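Local coordinates for protein Rna-directed RNA polymerase (Infectious pancreatic necrosis virus, PDB 3ZED) that probably replicates and transcribes the viral RNA genome, catalysing template-directed addition of nucleotides from ribonucleoside triphosphates to a growing RNA chain, at residues Thr179-Asn184 against Asp506-Thr511; Glu407-Pro412 against Gly512-Ile517; Tyr467-Gly472 against Phe477-Leu482. All coordinates share one frame; numbering follows the deposited sequence.

Contact 1. Residues Thr179-Asn184 against Asp506-Thr511. With K (potassium ion), chain K.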
loop_
_atom_site.group_PDB
_atom_site.type_symbol
_atom_site.label_atom_id
_atom_site.label_comp_id
_atom_site.label_asym_id
_atom_site.label_seq_id
_atom_site.Cartn_x
_atom_site.Cartn_y
_atom_site.Cartn_z
ATOM N N THR B 179 -15.867 12.226 -8.594
ATOM C CA THR B 179 -16.839 12.791 -9.542
ATOM C C THR B 179 -17.337 14.219 -9.224
ATOM O O THR B 179 -18.104 14.769 -10.011
ATOM C CB THR B 179 -18.091 11.853 -9.607
ATOM O OG1 THR B 179 -18.781 11.911 -8.355
ATOM C CG2 THR B 179 -17.745 10.389 -9.927
ATOM N N GLY B 180 -16.933 14.783 -8.095
ATOM C CA GLY B 180 -17.433 16.081 -7.642
ATOM C C GLY B 180 -16.800 17.319 -8.227
ATOM O O GLY B 180 -16.895 17.545 -9.422
ATOM N N ARG B 181 -16.149 18.125 -7.383
ATOM C CA ARG B 181 -15.528 19.397 -7.780
ATOM C C ARG B 181 -14.442 19.225 -8.856
ATOM O O ARG B 181 -14.264 20.112 -9.695
ATOM C CB ARG B 181 -14.936 20.111 -6.547
ATOM C CG ARG B 181 -13.783 19.376 -5.843
ATOM C CD ARG B 181 -13.185 20.278 -4.770
ATOM N NE ARG B 181 -12.016 19.699 -4.119
ATOM C CZ ARG B 181 -10.760 19.858 -4.534
ATOM N NH1 ARG B 181 -10.499 20.572 -5.620
ATOM N NH2 ARG B 181 -9.762 19.287 -3.877
ATOM N N ASN B 182 -13.709 18.095 -8.814
ATOM C CA ASN B 182 -12.612 17.833 -9.728
ATOM C C ASN B 182 -12.691 16.374 -10.202
ATOM O O ASN B 182 -11.974 15.507 -9.685
ATOM C CB ASN B 182 -11.264 18.173 -9.033
ATOM C CG ASN B 182 -10.069 18.055 -9.943
ATOM O OD1 ASN B 182 -10.080 18.509 -11.085
ATOM N ND2 ASN B 182 -9.037 17.381 -9.478
ATOM N N PRO B 183 -13.588 16.086 -11.182
ATOM C CA PRO B 183 -13.732 14.704 -11.675
ATOM C C PRO B 183 -12.437 14.097 -12.195
ATOM O O PRO B 183 -11.604 14.785 -12.787
ATOM C CB PRO B 183 -14.758 14.844 -12.815
ATOM C CG PRO B 183 -15.534 16.071 -12.477
ATOM C CD PRO B 183 -14.501 17.001 -11.909
ATOM N N ASN B 184 -12.282 12.785 -11.973
ATOM C CA ASN B 184 -11.117 12.014 -12.394
ATOM C C ASN B 184 -10.886 12.123 -13.872
ATOM O O ASN B 184 -11.835 12.265 -14.643
ATOM C CB ASN B 184 -11.282 10.544 -12.019
ATOM C CG ASN B 184 -11.233 10.278 -10.549
ATOM O OD1 ASN B 184 -10.863 11.142 -9.749
ATOM N ND2 ASN B 184 -11.641 9.087 -10.161
ATOM N N ASP B 506 -3.896 24.813 -9.744
ATOM C CA ASP B 506 -4.521 24.611 -11.050
ATOM C C ASP B 506 -4.188 23.234 -11.635
ATOM O O ASP B 506 -4.899 22.773 -12.529
ATOM C CB ASP B 506 -4.073 25.708 -12.021
ATOM C CG ASP B 506 -4.797 27.041 -11.886
ATOM O OD1 ASP B 506 -5.728 27.140 -11.040
ATOM O OD2 ASP B 506 -4.428 27.991 -12.620
ATOM N N LEU B 507 -3.130 22.566 -11.126
ATOM C CA LEU B 507 -2.748 21.233 -11.587
ATOM C C LEU B 507 -3.819 20.206 -11.184
ATOM O O LEU B 507 -3.893 19.150 -11.799
ATOM C CB LEU B 507 -1.346 20.805 -11.108
ATOM C CG LEU B 507 -0.167 21.732 -11.487
ATOM C CD1 LEU B 507 1.084 21.388 -10.697
ATOM C CD2 LEU B 507 0.118 21.742 -12.965
ATOM N N GLU B 508 -4.691 20.541 -10.204
ATOM C CA GLU B 508 -5.785 19.649 -9.812
ATOM C C GLU B 508 -6.703 19.401 -11.010
ATOM O O GLU B 508 -6.937 18.245 -11.373
ATOM C CB GLU B 508 -6.597 20.231 -8.652
ATOM C CG GLU B 508 -6.018 20.051 -7.263
ATOM C CD GLU B 508 -7.056 20.347 -6.193
ATOM O OE1 GLU B 508 -7.724 21.405 -6.269
ATOM O OE2 GLU B 508 -7.266 19.475 -5.323
ATOM N N GLU B 509 -7.173 20.494 -11.656
ATOM C CA GLU B 509 -8.039 20.431 -12.822
ATOM C C GLU B 509 -7.297 19.878 -14.033
ATOM O O GLU B 509 -7.882 19.109 -14.791
ATOM C CB GLU B 509 -8.629 21.818 -13.130
ATOM C CG GLU B 509 -9.533 21.855 -14.353
ATOM C CD GLU B 509 -10.222 23.177 -14.642
ATOM O OE1 GLU B 509 -9.858 24.213 -14.034
ATOM O OE2 GLU B 509 -11.139 23.169 -15.491
ATOM N N LYS B 510 -6.030 20.268 -14.227
ATOM C CA LYS B 510 -5.248 19.791 -15.371
ATOM C C LYS B 510 -5.073 18.240 -15.319
ATOM O O LYS B 510 -5.158 17.602 -16.358
ATOM C CB LYS B 510 -3.876 20.520 -15.424
ATOM C CG LYS B 510 -2.890 20.080 -16.528
ATOM C CD LYS B 510 -3.262 20.564 -17.911
ATOM C CE LYS B 510 -2.403 19.951 -19.004
ATOM N NZ LYS B 510 -1.167 20.745 -19.216
ATOM N N THR B 511 -4.890 17.649 -14.118
ATOM C CA THR B 511 -4.628 16.211 -13.959
ATOM C C THR B 511 -5.862 15.354 -13.568
ATOM O O THR B 511 -5.801 14.127 -13.669
ATOM C CB THR B 511 -3.525 15.997 -12.890
ATOM O OG1 THR B 511 -3.989 16.481 -11.626
ATOM C CG2 THR B 511 -2.196 16.653 -13.253
HETATM K K K K . -10.354 13.652 -8.750
#

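Contact 2. Residues Glu407-Pro412 against Gly512-Ile517. With K (potassium ion), chain K.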
loop_
_atom_site.group_PDB
_atom_site.type_symbol
_atom_site.label_atom_id
_atom_site.label_comp_id
_atom_site.label_asym_id
_atom_site.label_seq_id
_atom_site.Cartn_x
_atom_site.Cartn_y
_atom_site.Cartn_z
ATOM N N GLU B 407 -6.631 7.076 -3.502
ATOM C CA GLU B 407 -7.292 5.946 -4.169
ATOM C C GLU B 407 -8.535 6.345 -5.001
ATOM O O GLU B 407 -8.752 5.779 -6.073
ATOM C CB GLU B 407 -7.706 4.892 -3.121
ATOM C CG GLU B 407 -6.542 4.100 -2.531
ATOM C CD GLU B 407 -5.886 4.656 -1.275
ATOM O OE1 GLU B 407 -5.833 5.896 -1.118
ATOM O OE2 GLU B 407 -5.412 3.845 -0.446
ATOM N N ALA B 408 -9.324 7.329 -4.522
ATOM C CA ALA B 408 -10.559 7.807 -5.177
ATOM C C ALA B 408 -10.284 8.504 -6.516
ATOM O O ALA B 408 -11.200 8.604 -7.339
ATOM C CB ALA B 408 -11.319 8.754 -4.243
ATOM N N ASN B 409 -9.041 8.988 -6.742
ATOM C CA ASN B 409 -8.621 9.679 -7.984
ATOM C C ASN B 409 -8.229 8.689 -9.101
ATOM O O ASN B 409 -8.019 9.088 -10.251
ATOM C CB ASN B 409 -7.430 10.596 -7.705
ATOM C CG ASN B 409 -7.735 11.729 -6.761
ATOM O OD1 ASN B 409 -8.279 12.767 -7.136
ATOM N ND2 ASN B 409 -7.349 11.577 -5.522
ATOM N N CYS B 410 -8.083 7.410 -8.747
ATOM C CA CYS B 410 -7.646 6.383 -9.684
ATOM C C CYS B 410 -8.737 5.957 -10.662
ATOM O O CYS B 410 -9.869 5.684 -10.269
ATOM C CB CYS B 410 -7.097 5.184 -8.924
ATOM S SG CYS B 410 -6.095 4.068 -9.929
ATOM N N THR B 411 -8.384 5.934 -11.956
ATOM C CA THR B 411 -9.238 5.422 -13.019
ATOM C C THR B 411 -8.715 4.022 -13.382
ATOM O O THR B 411 -7.513 3.775 -13.195
ATOM C CB THR B 411 -9.263 6.332 -14.270
ATOM O OG1 THR B 411 -7.992 6.263 -14.919
ATOM C CG2 THR B 411 -9.669 7.776 -13.966
ATOM N N PRO B 412 -9.536 3.109 -13.973
ATOM C CA PRO B 412 -8.981 1.811 -14.403
ATOM C C PRO B 412 -7.789 2.005 -15.357
ATOM O O PRO B 412 -6.849 1.212 -15.323
ATOM C CB PRO B 412 -10.171 1.132 -15.088
ATOM C CG PRO B 412 -11.386 1.766 -14.433
ATOM C CD PRO B 412 -10.981 3.205 -14.269
ATOM N N GLY B 512 -6.919 15.985 -13.053
ATOM C CA GLY B 512 -8.106 15.286 -12.553
ATOM C C GLY B 512 -7.818 14.641 -11.202
ATOM O O GLY B 512 -8.608 13.824 -10.713
ATOM N N ILE B 513 -6.655 15.008 -10.588
ATOM C CA ILE B 513 -6.169 14.453 -9.327
ATOM C C ILE B 513 -6.213 15.545 -8.256
ATOM O O ILE B 513 -5.562 16.582 -8.396
ATOM C CB ILE B 513 -4.745 13.823 -9.494
ATOM C CG1 ILE B 513 -4.762 12.693 -10.545
ATOM C CG2 ILE B 513 -4.217 13.275 -8.147
ATOM C CD1 ILE B 513 -3.387 12.358 -11.200
ATOM N N ASN B 514 -6.999 15.310 -7.197
ATOM C CA ASN B 514 -7.122 16.210 -6.050
ATOM C C ASN B 514 -5.922 16.051 -5.149
ATOM O O ASN B 514 -5.471 14.931 -4.913
ATOM C CB ASN B 514 -8.400 15.906 -5.250
ATOM C CG ASN B 514 -9.699 16.077 -5.982
ATOM O OD1 ASN B 514 -9.789 15.888 -7.186
ATOM N ND2 ASN B 514 -10.751 16.377 -5.259
ATOM N N PHE B 515 -5.428 17.151 -4.602
ATOM C CA PHE B 515 -4.300 17.090 -3.673
ATOM C C PHE B 515 -4.349 18.284 -2.769
ATOM O O PHE B 515 -5.017 19.279 -3.079
ATOM C CB PHE B 515 -2.945 17.042 -4.430
ATOM C CG PHE B 515 -2.729 18.139 -5.458
ATOM C CD1 PHE B 515 -2.416 19.436 -5.064
ATOM C CD2 PHE B 515 -2.814 17.867 -6.819
ATOM C CE1 PHE B 515 -2.248 20.452 -6.015
ATOM C CE2 PHE B 515 -2.607 18.871 -7.770
ATOM C CZ PHE B 515 -2.325 20.157 -7.363
ATOM N N LYS B 516 -3.613 18.224 -1.663
ATOM C CA LYS B 516 -3.515 19.377 -0.776
ATOM C C LYS B 516 -2.152 19.461 -0.157
ATOM O O LYS B 516 -1.464 18.453 0.027
ATOM C CB LYS B 516 -4.624 19.484 0.288
ATOM C CG LYS B 516 -5.017 18.240 1.059
ATOM C CD LYS B 516 -6.217 18.575 1.962
ATOM C CE LYS B 516 -7.020 17.364 2.382
ATOM N NZ LYS B 516 -6.751 16.975 3.794
ATOM N N ILE B 517 -1.739 20.699 0.110
ATOM C CA ILE B 517 -0.486 21.009 0.772
ATOM C C ILE B 517 -0.756 20.753 2.238
ATOM O O ILE B 517 -1.586 21.435 2.849
ATOM C CB ILE B 517 0.018 22.451 0.446
ATOM C CG1 ILE B 517 0.581 22.553 -0.984
ATOM C CG2 ILE B 517 1.114 22.858 1.435
ATOM C CD1 ILE B 517 -0.368 22.528 -2.105
HETATM K K K K . -10.354 13.652 -8.750
HETATM O O HOH W 1 -7.850 11.318 -11.853
#

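Contact 3. Residues Tyr467-Gly472 against Phe477-Leu482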
loop_
_atom_site.group_PDB
_atom_site.type_symbol
_atom_site.label_atom_id
_atom_site.label_comp_id
_atom_site.label_asym_id
_atom_site.label_seq_id
_atom_site.Cartn_x
_atom_site.Cartn_y
_atom_site.Cartn_z
ATOM N N TYR B 467 -15.829 3.907 -6.045
ATOM C CA TYR B 467 -15.326 5.039 -6.830
ATOM C C TYR B 467 -13.786 5.097 -6.628
ATOM O O TYR B 467 -13.309 5.224 -5.494
ATOM C CB TYR B 467 -16.035 6.351 -6.451
ATOM C CG TYR B 467 -17.513 6.351 -6.818
ATOM C CD1 TYR B 467 -18.475 5.866 -5.930
ATOM C CD2 TYR B 467 -17.944 6.803 -8.061
ATOM C CE1 TYR B 467 -19.837 5.867 -6.257
ATOM C CE2 TYR B 467 -19.307 6.818 -8.397
ATOM C CZ TYR B 467 -20.253 6.337 -7.494
ATOM O OH TYR B 467 -21.608 6.335 -7.798
ATOM N N GLY B 468 -13.045 4.892 -7.718
ATOM C CA GLY B 468 -11.585 4.830 -7.696
ATOM C C GLY B 468 -11.088 3.429 -7.406
ATOM O O GLY B 468 -11.854 2.467 -7.536
ATOM N N GLN B 469 -9.804 3.295 -6.994
ATOM C CA GLN B 469 -9.237 1.980 -6.700
ATOM C C GLN B 469 -9.550 1.590 -5.264
ATOM O O GLN B 469 -9.607 2.436 -4.372
ATOM C CB GLN B 469 -7.722 1.906 -6.981
ATOM C CG GLN B 469 -6.842 2.716 -6.029
ATOM C CD GLN B 469 -5.389 2.314 -6.056
ATOM O OE1 GLN B 469 -5.023 1.173 -6.380
ATOM N NE2 GLN B 469 -4.521 3.255 -5.716
ATOM N N GLY B 470 -9.744 0.304 -5.058
ATOM C CA GLY B 470 -10.034 -0.210 -3.736
ATOM C C GLY B 470 -8.796 -0.181 -2.875
ATOM O O GLY B 470 -7.823 -0.875 -3.180
ATOM N N SER B 471 -8.826 0.629 -1.801
ATOM C CA SER B 471 -7.723 0.797 -0.841
ATOM C C SER B 471 -7.365 -0.521 -0.166
ATOM O O SER B 471 -8.192 -1.148 0.490
ATOM C CB SER B 471 -8.085 1.835 0.213
ATOM O OG SER B 471 -6.956 2.143 1.021
ATOM N N GLY B 472 -6.131 -0.938 -0.352
ATOM C CA GLY B 472 -5.646 -2.193 0.200
ATOM C C GLY B 472 -5.395 -3.235 -0.872
ATOM O O GLY B 472 -4.724 -4.234 -0.597
ATOM N N PHE B 477 -0.262 1.012 -3.732
ATOM C CA PHE B 477 0.967 1.832 -3.760
ATOM C C PHE B 477 1.325 2.255 -5.192
ATOM O O PHE B 477 1.596 3.440 -5.431
ATOM C CB PHE B 477 2.172 1.067 -3.132
ATOM C CG PHE B 477 3.498 1.794 -3.309
ATOM C CD1 PHE B 477 4.242 1.651 -4.482
ATOM C CD2 PHE B 477 3.992 2.630 -2.312
ATOM C CE1 PHE B 477 5.418 2.385 -4.680
ATOM C CE2 PHE B 477 5.176 3.359 -2.506
ATOM C CZ PHE B 477 5.871 3.240 -3.688
ATOM N N LEU B 478 1.382 1.265 -6.123
ATOM C CA LEU B 478 1.793 1.476 -7.515
ATOM C C LEU B 478 0.896 2.468 -8.249
ATOM O O LEU B 478 1.403 3.385 -8.889
ATOM C CB LEU B 478 1.855 0.133 -8.294
ATOM C CG LEU B 478 2.941 -0.849 -7.854
ATOM C CD1 LEU B 478 2.767 -2.198 -8.511
ATOM C CD2 LEU B 478 4.324 -0.299 -8.123
ATOM N N ASN B 479 -0.422 2.307 -8.132
ATOM C CA ASN B 479 -1.386 3.202 -8.779
ATOM C C ASN B 479 -1.325 4.613 -8.178
ATOM O O ASN B 479 -1.380 5.575 -8.920
ATOM C CB ASN B 479 -2.804 2.635 -8.687
ATOM C CG ASN B 479 -3.007 1.343 -9.427
ATOM O OD1 ASN B 479 -2.285 1.025 -10.368
ATOM N ND2 ASN B 479 -4.023 0.587 -9.038
ATOM N N ASN B 480 -1.180 4.733 -6.856
ATOM C CA ASN B 480 -1.052 6.039 -6.200
ATOM C C ASN B 480 0.256 6.719 -6.608
ATOM O O ASN B 480 0.263 7.920 -6.879
ATOM C CB ASN B 480 -1.121 5.884 -4.676
ATOM C CG ASN B 480 -2.525 5.752 -4.123
ATOM O OD1 ASN B 480 -3.518 5.954 -4.809
ATOM N ND2 ASN B 480 -2.638 5.394 -2.866
ATOM N N HIS B 481 1.365 5.935 -6.703
ATOM C CA HIS B 481 2.678 6.451 -7.110
ATOM C C HIS B 481 2.633 6.998 -8.550
ATOM O O HIS B 481 3.253 8.026 -8.832
ATOM C CB HIS B 481 3.747 5.355 -6.959
ATOM C CG HIS B 481 5.160 5.870 -6.930
ATOM N ND1 HIS B 481 5.815 6.123 -5.728
ATOM C CD2 HIS B 481 6.012 6.118 -7.954
ATOM C CE1 HIS B 481 7.042 6.497 -6.061
ATOM N NE2 HIS B 481 7.200 6.537 -7.390
ATOM N N LEU B 482 1.874 6.334 -9.444
ATOM C CA LEU B 482 1.705 6.793 -10.825
ATOM C C LEU B 482 0.934 8.146 -10.858
ATOM O O LEU B 482 1.319 9.065 -11.594
ATOM C CB LEU B 482 1.009 5.716 -11.670
ATOM C CG LEU B 482 0.475 6.093 -13.080
ATOM C CD1 LEU B 482 1.519 6.826 -13.910
ATOM C CD2 LEU B 482 0.163 4.853 -13.837
#

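Contact 1. Residues Thr179-Asn184 against Asp506-Thr511
Arg-181 meets Glu-508 end-on, turning NH1 and NH2 to the two oxygens of one carboxylate, while Asn-182 beside it reaches the backbone of the same glutamate. The salt bridge is bidentate: NH2 of Arg-181 lies 2.9 Å from OE2 of Glu-508, on its syn side, and NH1 of Arg-181 lies 3.0 Å from OE1. Both oxygens sit close to the guanidinium plane, but the carboxylate is rotated 41° against that plane, so OE1 is met from above the carboxylate. The two side chains cross at about a right angle. The arginine leaves its backbone with CG wedged between N and the carbonyl carbon (chi1 64°) and then runs extended to NE, which brings the guanidinium to the carboxylate. Its strongest polar partner is Glu-404, bridged through the same NH2.

In Asn-182 CG lies beside the carbonyl carbon (chi1 -175°), which points the amide at helix 507-511. Its ND2 makes a weak hydrogen bond to O of Glu-508, 3.0 Å away, and probably another to OD1 of Asn-514. The carbonyl O of Asn-182 binds the potassium ion at 2.6 Å, and OD1 of Asn-184 is a second ligand. One arginine shared by two glutamates probably keeps both carboxylates ionised, and the bridge ties the short helix ahead of palm strand 515-521 to the ion-binding loop after helix 164-179.

Contact 2. Residues Glu407-Pro412 against Gly512-Ile517
OD1 of Asn-409 is gripped twice, by the potassium ion at 2.8 Å and by the backbone N of Asn-514, also 2.8 Å away. The hydrogen bond is nearly straight (171° at the hydrogen), yet its donor stands 50° above the carbonyl plane of the amide and so does not lie on a lone pair. Asn-409 places its CG beside its own backbone N, anti to the carbonyl carbon (chi1 -64°), and this sends the amide toward residues 512-514. The other segment adds two ligands of its own: O of Gly-512 at 2.6 Å from the potassium and OD1 of Asn-514 at 2.8 Å. Two side-chain oxygens that would otherwise repel, OD1 of Asn-409 and OD1 of Asn-514, thus lie 3.5 Å apart, bridged by the cation.

Val-177, Asn-182 and Asn-184 complete the six protein ligands. The site sits beside the palm sheet: residues 512-514 turn out of helix 507-511 into strand 515-521, an outermost strand of the antiparallel palm sheet, and Glu-407-Pro-412 leads from neighbouring strand 397-403 into helix 412-426, with Thr-411 as N-cap. Gly-512, with positive phi, ends helix 507-511. A buried methyl, CG2 of Ile-513, packs 4.1 Å from CG of Asn-409. One water lies 2.8 Å from O of Asn-409 and, in a weaker contact, near O of Gly-512. The polar end of Asn-514 has its strongest partner in Glu-404.

Contact 3. Residues Tyr467-Gly472 against Phe477-Leu482
Gln-469 spreads its amide between two successive asparagines of helix 476-493, accepting from one and donating to the other. The firmer bond runs from ND2 of Asn-479 to OE1 of Gln-469, 2.9 Å long. Its donor stands well above the carbonyl plane, 57° out of it, and the two amides are turned 45° against each other. The second bond, from NE2 of Gln-469 to OD1 of Asn-480 at 3.0 Å, is weak because its N-H is bent away from the acceptor; here the amide planes are almost perpendicular. A chi1 of 69° and an extended chain beyond CG bring the glutamine amide to the helix. Both amide atoms have further partners near the helix start: Asn-473 gives its ND2 to OE1, and NE2 donates to the backbone O of Thr-476.

Between the two bonds lies CB of Asn-479, 3.5 Å from both OE1 and NE2 of Gln-469. Beyond it, Asn-479 packs on Met-415 and Met-418 of helix 412-426. The glycine-rich loop and the helix after it are consistent with motif B of viral RNA polymerases, which in relatives borders the active site. With two partners on its oxygen and two, one of them weak, on its nitrogen, the buried amide of Gln-469 is held in rotation and fastens this loop to the first turns of its own helix.

From the N terminus, the chain passes helix 164-179 and enters the loop 179-184, which contact 1 joins to helix 507-511, closing a loop of more than 300 residues. Contact 2 starts inside that loop, at 407-412, and ends beyond it, at 512-517, so the two cross; their centres lie about 8 Å apart and they share the potassium ion. Contact 3, a short closure between 467-472 and 477-482, nests within both. It touches contact 2 through Glu-407, whose OE2 meets OG of Ser-471 and whose O meets N of Gln-469. Together they tie the edge of the palm sheet to the loop after helix 164-179 and to helix 476-493.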